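Local atomic coordinates of transcriptional regulator ComR (Streptococcus vestibularis F0396, PDB entry 6HU8), a protein that regulates competence genes in streptococci in response to a pheromone peptide, probably by binding DNA through its helix-turn-helix domain. Residues 81-86 / 199-204; 177-182 / 220-225; 269-274 / 292-297. One frame throughout, in Å; residues are numbered along the deposited sequence.

Contact 1 (81-86 / 199-204)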
loop_
_atom_site.group_PDB
_atom_site.type_symbol
_atom_site.label_atom_id
_atom_site.label_comp_id
_atom_site.label_asym_id
_atom_site.label_seq_id
_atom_site.Cartn_x
_atom_site.Cartn_y
_atom_site.Cartn_z
ATOM N N MET A 81 2.901 -16.583 3.565
ATOM C CA MET A 81 2.809 -15.833 4.815
ATOM C C MET A 81 2.499 -14.359 4.573
ATOM O O MET A 81 1.758 -13.743 5.346
ATOM C CB MET A 81 4.098 -15.969 5.616
ATOM C CG MET A 81 4.368 -17.389 6.074
ATOM S SD MET A 81 5.930 -17.541 6.948
ATOM C CE MET A 81 5.609 -16.560 8.408
ATOM N N LYS A 82 3.055 -13.795 3.503
ATOM C CA LYS A 82 2.703 -12.433 3.103
ATOM C C LYS A 82 1.225 -12.360 2.755
ATOM O O LYS A 82 0.517 -11.434 3.175
ATOM C CB LYS A 82 3.549 -11.959 1.917
ATOM C CG LYS A 82 3.252 -10.520 1.454
ATOM C CD LYS A 82 4.066 -10.159 0.182
ATOM C CE LYS A 82 3.762 -8.742 -0.339
ATOM N NZ LYS A 82 4.450 -8.446 -1.649
ATOM N N ASN A 83 0.753 -13.342 1.998
ATOM C CA ASN A 83 -0.660 -13.386 1.638
ATOM C C ASN A 83 -1.548 -13.456 2.882
ATOM O O ASN A 83 -2.498 -12.688 3.004
ATOM C CB ASN A 83 -0.941 -14.573 0.705
ATOM C CG ASN A 83 -2.359 -14.556 0.135
ATOM O OD1 ASN A 83 -2.726 -13.652 -0.611
ATOM N ND2 ASN A 83 -3.151 -15.573 0.470
ATOM N N ARG A 84 -1.233 -14.359 3.809
ATOM C CA ARG A 84 -2.011 -14.469 5.047
ATOM C C ARG A 84 -1.992 -13.163 5.843
ATOM O O ARG A 84 -3.034 -12.712 6.335
ATOM C CB ARG A 84 -1.489 -15.616 5.918
ATOM C CG ARG A 84 -1.905 -17.001 5.436
ATOM C CD ARG A 84 -1.314 -18.101 6.311
ATOM N NE ARG A 84 -0.844 -19.224 5.504
ATOM C CZ ARG A 84 0.403 -19.686 5.527
ATOM N NH1 ARG A 84 0.760 -20.706 4.752
ATOM N NH2 ARG A 84 1.298 -19.125 6.328
ATOM N N LEU A 85 -0.805 -12.567 5.955
ATOM C CA LEU A 85 -0.599 -11.286 6.643
ATOM C C LEU A 85 -1.474 -10.146 6.104
ATOM O O LEU A 85 -2.142 -9.449 6.867
ATOM C CB LEU A 85 0.889 -10.879 6.551
ATOM C CG LEU A 85 1.222 -9.399 6.782
ATOM C CD1 LEU A 85 0.839 -8.981 8.188
ATOM C CD2 LEU A 85 2.703 -9.070 6.515
ATOM N N ILE A 86 -1.448 -9.947 4.792
ATOM C CA ILE A 86 -2.158 -8.843 4.156
ATOM C C ILE A 86 -3.672 -9.021 4.230
ATOM O O ILE A 86 -4.414 -8.039 4.301
ATOM C CB ILE A 86 -1.719 -8.694 2.685
ATOM C CG1 ILE A 86 -0.221 -8.372 2.619
ATOM C CG2 ILE A 86 -2.538 -7.616 1.964
ATOM C CD1 ILE A 86 0.251 -7.925 1.267
ATOM N N ASP A 199 -8.859 -11.967 -5.841
ATOM C CA ASP A 199 -7.630 -11.949 -5.060
ATOM C C ASP A 199 -7.884 -11.079 -3.850
ATOM O O ASP A 199 -7.821 -9.839 -3.928
ATOM C CB ASP A 199 -6.458 -11.422 -5.888
ATOM C CG ASP A 199 -5.153 -11.331 -5.100
ATOM O OD1 ASP A 199 -5.085 -11.793 -3.944
ATOM O OD2 ASP A 199 -4.175 -10.809 -5.663
ATOM N N ASP A 200 -8.198 -11.737 -2.739
ATOM C CA ASP A 200 -8.575 -11.044 -1.510
ATOM C C ASP A 200 -7.442 -10.166 -0.969
ATOM O O ASP A 200 -7.695 -9.053 -0.527
ATOM C CB ASP A 200 -9.011 -12.049 -0.444
ATOM C CG ASP A 200 -10.357 -12.699 -0.762
ATOM O OD1 ASP A 200 -11.037 -12.281 -1.729
ATOM O OD2 ASP A 200 -10.741 -13.621 -0.018
ATOM N N ALA A 201 -6.207 -10.669 -1.000
ATOM C CA ALA A 201 -5.064 -9.888 -0.535
ATOM C C ALA A 201 -4.993 -8.560 -1.276
ATOM O O ALA A 201 -4.836 -7.494 -0.660
ATOM C CB ALA A 201 -3.775 -10.664 -0.718
ATOM N N TYR A 202 -5.129 -8.627 -2.600
ATOM C CA TYR A 202 -5.065 -7.430 -3.431
ATOM C C TYR A 202 -6.247 -6.517 -3.125
ATOM O O TYR A 202 -6.101 -5.286 -2.978
ATOM C CB TYR A 202 -5.049 -7.798 -4.922
ATOM C CG TYR A 202 -4.937 -6.590 -5.838
ATOM C CD1 TYR A 202 -3.695 -6.089 -6.217
ATOM C CD2 TYR A 202 -6.072 -5.945 -6.313
ATOM C CE1 TYR A 202 -3.592 -4.992 -7.052
ATOM C CE2 TYR A 202 -5.975 -4.847 -7.140
ATOM C CZ TYR A 202 -4.735 -4.373 -7.506
ATOM O OH TYR A 202 -4.636 -3.268 -8.327
ATOM N N ASN A 203 -7.426 -7.119 -3.021
ATOM C CA ASN A 203 -8.634 -6.345 -2.784
ATOM C C ASN A 203 -8.634 -5.716 -1.399
ATOM O O ASN A 203 -9.197 -4.643 -1.213
ATOM C CB ASN A 203 -9.872 -7.208 -2.974
ATOM C CG ASN A 203 -10.081 -7.593 -4.416
ATOM O OD1 ASN A 203 -9.486 -7.002 -5.315
ATOM N ND2 ASN A 203 -10.921 -8.588 -4.650
ATOM N N ILE A 204 -7.998 -6.361 -0.426
ATOM C CA ILE A 204 -7.913 -5.747 0.897
ATOM C C ILE A 204 -7.002 -4.509 0.859
ATOM O O ILE A 204 -7.330 -3.481 1.448
ATOM C CB ILE A 204 -7.424 -6.743 1.947
ATOM C CG1 ILE A 204 -8.536 -7.764 2.210
ATOM C CG2 ILE A 204 -7.109 -6.042 3.235
ATOM C CD1 ILE A 204 -8.302 -8.671 3.400
#
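Ile-86 and Ala-201 form the tight part of this helix-helix contact, with their CA atoms 5.6 Å apart. The CG2 branch of Ile-86, set anti to its own backbone N, lies 3.5 Å from Ala-201 O and 4.2 Å from Ala-201 CB, so one methyl meets both the backbone and the small side chain of the opposite helix. One turn on, the relation is reversed: Ile-204 CG2 comes to 3.5 Å from Ile-86 O, with Ile-204 CB and CD1 each at 4.0 Å from the same oxygen. Within the tetratricopeptide-type helical region of ComR, the short axes of 81-86 and 200-204 approach to 9.1 Å at a crossing angle of 44°, a spacing that suits the small Ala-201 pointing toward the other helix. Ile-86 and Ile-204, both buried, also touch Thr-160 and Leu-164 of helix 160-173 and Phe-242 and Tyr-245, respectively.

The other side is looser and partly exposed. There the side chain of Asn-83 extends toward the start of helix 200-219, over Ala-201. Asp-199 is the N-cap of that helix, its OD1 accepting a weak bond from Tyr-202 N at 3.4 Å. Van der Waals contact between methyls and backbone carbonyls, with one apolar methyl pair, joins the two helices, so the fit depends on shape rather than on directed polar bonds.

Contact 2 (177-182 / 220-225)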
loop_
_atom_site.group_PDB
_atom_site.type_symbol
_atom_site.label_atom_id
_atom_site.label_comp_id
_atom_site.label_asym_id
_atom_site.label_seq_id
_atom_site.Cartn_x
_atom_site.Cartn_y
_atom_site.Cartn_z
ATOM N N LYS A 177 -3.554 19.762 6.074
ATOM C CA LYS A 177 -4.599 20.505 5.391
ATOM C C LYS A 177 -4.101 21.091 4.064
ATOM O O LYS A 177 -4.912 21.387 3.180
ATOM C CB LYS A 177 -5.176 21.595 6.299
ATOM C CG LYS A 177 -6.412 22.258 5.712
ATOM C CD LYS A 177 -7.313 22.940 6.753
ATOM C CE LYS A 177 -7.255 22.296 8.142
ATOM N NZ LYS A 177 -8.453 22.680 8.989
ATOM N N GLN A 178 -2.790 21.249 3.894
ATOM C CA GLN A 178 -2.285 21.502 2.547
ATOM C C GLN A 178 -1.467 20.329 2.019
ATOM O O GLN A 178 -0.793 19.627 2.769
ATOM C CB GLN A 178 -1.474 22.794 2.477
ATOM C CG GLN A 178 -2.226 23.859 1.686
ATOM C CD GLN A 178 -2.998 23.268 0.494
ATOM O OE1 GLN A 178 -4.226 23.116 0.542
ATOM N NE2 GLN A 178 -2.280 22.943 -0.578
ATOM N N TYR A 179 -1.543 20.138 0.706
ATOM C CA TYR A 179 -1.030 18.943 0.055
ATOM C C TYR A 179 -0.852 19.220 -1.427
ATOM O O TYR A 179 -1.499 20.111 -1.983
ATOM C CB TYR A 179 -1.987 17.754 0.273
ATOM C CG TYR A 179 -3.358 17.925 -0.379
ATOM C CD1 TYR A 179 -4.253 18.910 0.062
ATOM C CD2 TYR A 179 -3.755 17.106 -1.429
ATOM C CE1 TYR A 179 -5.505 19.075 -0.538
ATOM C CE2 TYR A 179 -5.001 17.259 -2.033
ATOM C CZ TYR A 179 -5.873 18.248 -1.581
ATOM O OH TYR A 179 -7.102 18.409 -2.176
ATOM N N ASP A 180 0.031 18.462 -2.062
ATOM C CA ASP A 180 0.231 18.557 -3.501
ATOM C C ASP A 180 -1.020 18.016 -4.180
ATOM O O ASP A 180 -1.205 16.802 -4.286
ATOM C CB ASP A 180 1.481 17.780 -3.930
ATOM C CG ASP A 180 1.845 17.996 -5.396
ATOM O OD1 ASP A 180 0.930 18.192 -6.227
ATOM O OD2 ASP A 180 3.057 17.952 -5.723
ATOM N N LYS A 181 -1.866 18.924 -4.652
ATOM C CA LYS A 181 -3.175 18.554 -5.156
ATOM C C LYS A 181 -3.078 17.767 -6.452
ATOM O O LYS A 181 -3.912 16.907 -6.718
ATOM C CB LYS A 181 -4.039 19.804 -5.362
ATOM C CG LYS A 181 -5.520 19.594 -5.103
ATOM C CD LYS A 181 -6.296 20.907 -5.214
ATOM C CE LYS A 181 -6.561 21.283 -6.670
ATOM N NZ LYS A 181 -7.433 20.272 -7.342
ATOM N N LYS A 182 -2.056 18.062 -7.253
ATOM C CA LYS A 182 -1.864 17.380 -8.534
ATOM C C LYS A 182 -1.542 15.906 -8.325
ATOM O O LYS A 182 -2.075 15.030 -9.028
ATOM C CB LYS A 182 -0.748 18.044 -9.350
ATOM C CG LYS A 182 -1.049 19.480 -9.763
ATOM C CD LYS A 182 0.174 20.158 -10.405
ATOM C CE LYS A 182 0.048 21.687 -10.319
ATOM N NZ LYS A 182 1.143 22.432 -11.016
ATOM N N LEU A 220 -9.628 16.883 3.547
ATOM C CA LEU A 220 -8.936 17.830 2.674
ATOM C C LEU A 220 -9.940 18.657 1.875
ATOM O O LEU A 220 -9.553 19.512 1.076
ATOM C CB LEU A 220 -7.979 17.095 1.726
ATOM C CG LEU A 220 -6.867 16.297 2.400
ATOM C CD1 LEU A 220 -5.997 15.589 1.357
ATOM C CD2 LEU A 220 -6.024 17.218 3.292
ATOM N N GLU A 221 -11.225 18.386 2.108
ATOM C CA GLU A 221 -12.329 18.985 1.360
ATOM C C GLU A 221 -12.106 18.875 -0.147
ATOM O O GLU A 221 -12.136 19.858 -0.889
ATOM C CB GLU A 221 -12.543 20.448 1.785
ATOM C CG GLU A 221 -13.683 20.599 2.794
ATOM C CD GLU A 221 -13.495 21.764 3.766
ATOM O OE1 GLU A 221 -12.707 22.694 3.469
ATOM O OE2 GLU A 221 -14.148 21.738 4.836
ATOM N N SER A 222 -11.886 17.649 -0.588
ATOM C CA SER A 222 -11.758 17.337 -1.999
ATOM C C SER A 222 -12.951 16.473 -2.391
ATOM O O SER A 222 -12.809 15.278 -2.629
ATOM C CB SER A 222 -10.437 16.613 -2.266
ATOM O OG SER A 222 -10.311 16.225 -3.626
ATOM N N PHE A 223 -14.133 17.075 -2.443
ATOM C CA PHE A 223 -15.361 16.283 -2.499
ATOM C C PHE A 223 -15.720 15.773 -3.895
ATOM O O PHE A 223 -16.640 14.948 -4.038
ATOM C CB PHE A 223 -16.524 17.086 -1.911
ATOM C CG PHE A 223 -16.484 17.186 -0.410
ATOM C CD1 PHE A 223 -16.689 16.067 0.370
ATOM C CD2 PHE A 223 -16.208 18.386 0.213
ATOM C CE1 PHE A 223 -16.643 16.144 1.747
ATOM C CE2 PHE A 223 -16.157 18.469 1.588
ATOM C CZ PHE A 223 -16.382 17.344 2.355
ATOM N N LYS A 224 -14.988 16.223 -4.917
ATOM C CA LYS A 224 -15.239 15.738 -6.274
ATOM C C LYS A 224 -15.015 14.227 -6.340
ATOM O O LYS A 224 -14.048 13.717 -5.777
ATOM C CB LYS A 224 -14.355 16.454 -7.297
ATOM C CG LYS A 224 -12.846 16.222 -7.122
ATOM C CD LYS A 224 -12.117 16.281 -8.463
ATOM C CE LYS A 224 -10.614 16.486 -8.281
ATOM N NZ LYS A 224 -10.321 17.845 -7.736
ATOM N N ASP A 225 -15.937 13.527 -7.004
ATOM C CA ASP A 225 -15.897 12.070 -7.162
ATOM C C ASP A 225 -16.038 11.273 -5.852
ATOM O O ASP A 225 -15.721 10.072 -5.835
ATOM C CB ASP A 225 -14.599 11.631 -7.864
ATOM C CG ASP A 225 -14.511 12.133 -9.291
ATOM O OD1 ASP A 225 -15.085 11.476 -10.190
ATOM O OD2 ASP A 225 -13.867 13.184 -9.508
HETATM O O HOH W 1 -8.170 17.348 -4.420
HETATM O O HOH W 2 -8.971 19.849 -1.728
#
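Lys-177 begins the contact with its backbone: its CA lies 4.2 Å from Leu-220 CD2, while its exposed side chain does not touch 220-225. The chain then delivers Tyr-179, the principal residue of this side. With CG lodged between the backbone N and the carbonyl carbon (chi1 65°), its ring is laid across Leu-220. Leu-220 CD1 sits 3.7 Å from the ring centroid and only 2° off the normal, a CH-pi contact over the middle of one face; Phe-184 meets the same ring edge-to-face. Two waters lie in the ring plane at the phenol end. Water 1 bridges Tyr-179 OH at 2.7 Å to Ser-222 OG at 2.5 Å, the second leg being short. Water 2 donates to Leu-220 O at 2.9 Å, but its 2.4 Å separation from Tyr-179 OH is too short to be trusted in detail.

The partner backbone is shaped by a helix end. Glu-221, with positive phi, is the C-prime residue of a Schellman motif in which Ser-222 N reaches back to Lys-217 O, and this turn closes helix 200-219. Within the tetratricopeptide-type helical array, the contact thus joins the loop and first turn leading into helix 181-192 to the loop that follows helix 200-219.

Next along the chain, Asp-180 is the N-cap of helix 181-192; its OD1 accepts from Ile-183 N and, weakly at 3.2 Å, from Lys-182 N. Lys-181 follows, its chain bent at chi3 and chi4, which brings its NZ to 3.8 Å from Lys-224 NZ. Both ammonium groups make long, weak ion pairs with Asp-185 OD2, so a shared carboxylate probably offsets their like charge.

Contact 3 (269-274 / 292-297)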
loop_
_atom_site.group_PDB
_atom_site.type_symbol
_atom_site.label_atom_id
_atom_site.label_comp_id
_atom_site.label_asym_id
_atom_site.label_seq_id
_atom_site.Cartn_x
_atom_site.Cartn_y
_atom_site.Cartn_z
ATOM N N GLU A 269 -30.131 7.707 7.081
ATOM C CA GLU A 269 -30.335 6.492 6.288
ATOM C C GLU A 269 -29.030 5.715 6.108
ATOM O O GLU A 269 -29.000 4.485 6.249
ATOM C CB GLU A 269 -30.935 6.844 4.919
ATOM C CG GLU A 269 -32.351 7.448 5.024
ATOM C CD GLU A 269 -32.906 7.929 3.695
ATOM O OE1 GLU A 269 -32.147 7.961 2.702
ATOM O OE2 GLU A 269 -34.107 8.289 3.653
ATOM N N ASN A 270 -27.945 6.428 5.812
ATOM C CA ASN A 270 -26.654 5.785 5.588
ATOM C C ASN A 270 -26.065 5.192 6.874
ATOM O O ASN A 270 -25.513 4.081 6.843
ATOM C CB ASN A 270 -25.678 6.773 4.940
ATOM C CG ASN A 270 -26.058 7.088 3.495
ATOM O OD1 ASN A 270 -26.572 6.220 2.779
ATOM N ND2 ASN A 270 -25.807 8.313 3.061
ATOM N N TYR A 271 -26.217 5.885 8.003
ATOM C CA TYR A 271 -25.836 5.282 9.287
ATOM C C TYR A 271 -26.686 4.047 9.577
ATOM O O TYR A 271 -26.176 3.052 10.106
ATOM C CB TYR A 271 -25.974 6.274 10.443
ATOM C CG TYR A 271 -24.696 7.021 10.763
ATOM C CD1 TYR A 271 -23.566 6.350 11.232
ATOM C CD2 TYR A 271 -24.628 8.399 10.613
ATOM C CE1 TYR A 271 -22.382 7.033 11.514
ATOM C CE2 TYR A 271 -23.453 9.092 10.900
ATOM C CZ TYR A 271 -22.341 8.406 11.351
ATOM O OH TYR A 271 -21.184 9.097 11.641
ATOM N N ASP A 272 -27.973 4.097 9.238
ATOM C CA ASP A 272 -28.846 2.952 9.508
ATOM C C ASP A 272 -28.465 1.743 8.664
ATOM O O ASP A 272 -28.545 0.599 9.142
ATOM C CB ASP A 272 -30.325 3.300 9.270
ATOM C CG ASP A 272 -30.946 4.059 10.427
ATOM O OD1 ASP A 272 -30.309 4.174 11.500
ATOM O OD2 ASP A 272 -32.099 4.521 10.271
ATOM N N LYS A 273 -28.073 1.979 7.414
ATOM C CA LYS A 273 -27.496 0.917 6.592
ATOM C C LYS A 273 -26.252 0.314 7.239
ATOM O O LYS A 273 -26.089 -0.909 7.259
ATOM C CB LYS A 273 -27.135 1.441 5.203
ATOM C CG LYS A 273 -28.313 1.594 4.261
ATOM C CD LYS A 273 -27.850 2.122 2.901
ATOM C CE LYS A 273 -29.045 2.391 1.984
ATOM N NZ LYS A 273 -28.676 3.174 0.775
ATOM N N ALA A 274 -25.354 1.173 7.731
ATOM C CA ALA A 274 -24.175 0.713 8.464
ATOM C C ALA A 274 -24.528 -0.140 9.687
ATOM O O ALA A 274 -23.890 -1.166 9.948
ATOM C CB ALA A 274 -23.313 1.933 8.902
ATOM N N ALA A 292 -22.790 4.165 18.201
ATOM C CA ALA A 292 -22.230 5.271 18.972
ATOM C C ALA A 292 -21.801 6.422 18.061
ATOM O O ALA A 292 -21.882 7.585 18.447
ATOM C CB ALA A 292 -21.061 4.798 19.792
ATOM N N GLU A 293 -21.326 6.097 16.861
ATOM C CA GLU A 293 -20.825 7.129 15.949
ATOM C C GLU A 293 -21.993 7.933 15.375
ATOM O O GLU A 293 -21.912 9.158 15.235
ATOM C CB GLU A 293 -19.995 6.501 14.832
ATOM C CG GLU A 293 -19.343 7.507 13.902
ATOM C CD GLU A 293 -18.108 8.163 14.516
ATOM O OE1 GLU A 293 -17.709 7.741 15.623
ATOM O OE2 GLU A 293 -17.531 9.090 13.896
ATOM N N LYS A 294 -23.082 7.231 15.054
ATOM C CA LYS A 294 -24.331 7.845 14.616
ATOM C C LYS A 294 -24.825 8.846 15.654
ATOM O O LYS A 294 -25.273 9.951 15.322
ATOM C CB LYS A 294 -25.409 6.769 14.369
ATOM C CG LYS A 294 -26.789 7.331 14.011
ATOM C CD LYS A 294 -27.871 6.240 13.993
ATOM C CE LYS A 294 -29.174 6.790 13.441
ATOM N NZ LYS A 294 -30.331 5.839 13.582
ATOM N N ALA A 295 -24.727 8.457 16.921
ATOM C CA ALA A 295 -25.239 9.291 18.004
ATOM C C ALA A 295 -24.342 10.490 18.238
ATOM O O ALA A 295 -24.823 11.580 18.538
ATOM C CB ALA A 295 -25.384 8.480 19.279
ATOM N N ALA A 296 -23.035 10.295 18.097
ATOM C CA ALA A 296 -22.095 11.393 18.285
ATOM C C ALA A 296 -22.192 12.399 17.132
ATOM O O ALA A 296 -21.775 13.548 17.265
ATOM C CB ALA A 296 -20.675 10.865 18.413
ATOM N N ASP A 297 -22.735 11.967 15.998
ATOM C CA ASP A 297 -22.945 12.877 14.878
ATOM C C ASP A 297 -24.304 13.536 14.947
ATOM O O ASP A 297 -24.706 14.245 14.012
ATOM C CB ASP A 297 -22.763 12.155 13.540
ATOM C CG ASP A 297 -21.374 12.373 12.961
ATOM O OD1 ASP A 297 -20.734 13.364 13.377
ATOM O OD2 ASP A 297 -20.914 11.582 12.098
#
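Tyr-271 and Lys-294 supply the apolar part of this contact; their side chains lie alongside and point opposite ways. Lys-294 CA stands 3.6 Å from the centroid of the Tyr-271 ring, 7° off its normal, so the CH-pi contact is made by the helix backbone itself; Lys-294 CB adds a contact at 3.7 Å from Tyr-271 CD1. At the ring's edge, the CG methylene of Glu-293 packs 3.3 Å from Tyr-271 OH.

Hydrogen bonding occupies the same edge. Tyr-271 OH donates to Asp-297 OD2 at 2.5 Å, meeting the oxygen on its anti side, 22° out of the carboxylate plane. Lys-255 NZ also bonds to this hydroxyl and forms salt bridges with Asp-297 OD2 and Glu-293 OE2, which probably balances the two acids.

A salt bridge fixes the far end of Lys-294. Extended beyond CG, the side chain brings NZ to 2.7 Å from Asp-272 OD1, approaching on the syn side.

The segments run nearly antiparallel: their N-to-C directions are 164° apart and the short axes approach to 10.3 Å, as expected for successive helices of a tetratricopeptide-type hairpin. Helix 246-261, the source of Lys-255, packs beside them through Ala-254 against Tyr-271, and Leu-299 touches both Tyr-271 and Lys-294.

In the fold
All three contacts lie within the tetratricopeptide-type helical region of ComR, which is built without strands. Contacts 1 and 2 alternate along the sequence and share helix 200-219: contact 1 uses its first turn, contact 2 the loop after its last, so together they tie this helix at both ends. Their centres are 29 Å apart, on opposite sides of the chain's centre, with nearest atoms about 17 Å apart. Contact 3 follows both in sequence and closes the C-terminal helical pair, 264-279 and 285-296; its centre is 30 Å from that of contact 1 and 25 Å from that of contact 2. Contact 1 spans 112 intervening residues, whereas contact 3 links successive helices.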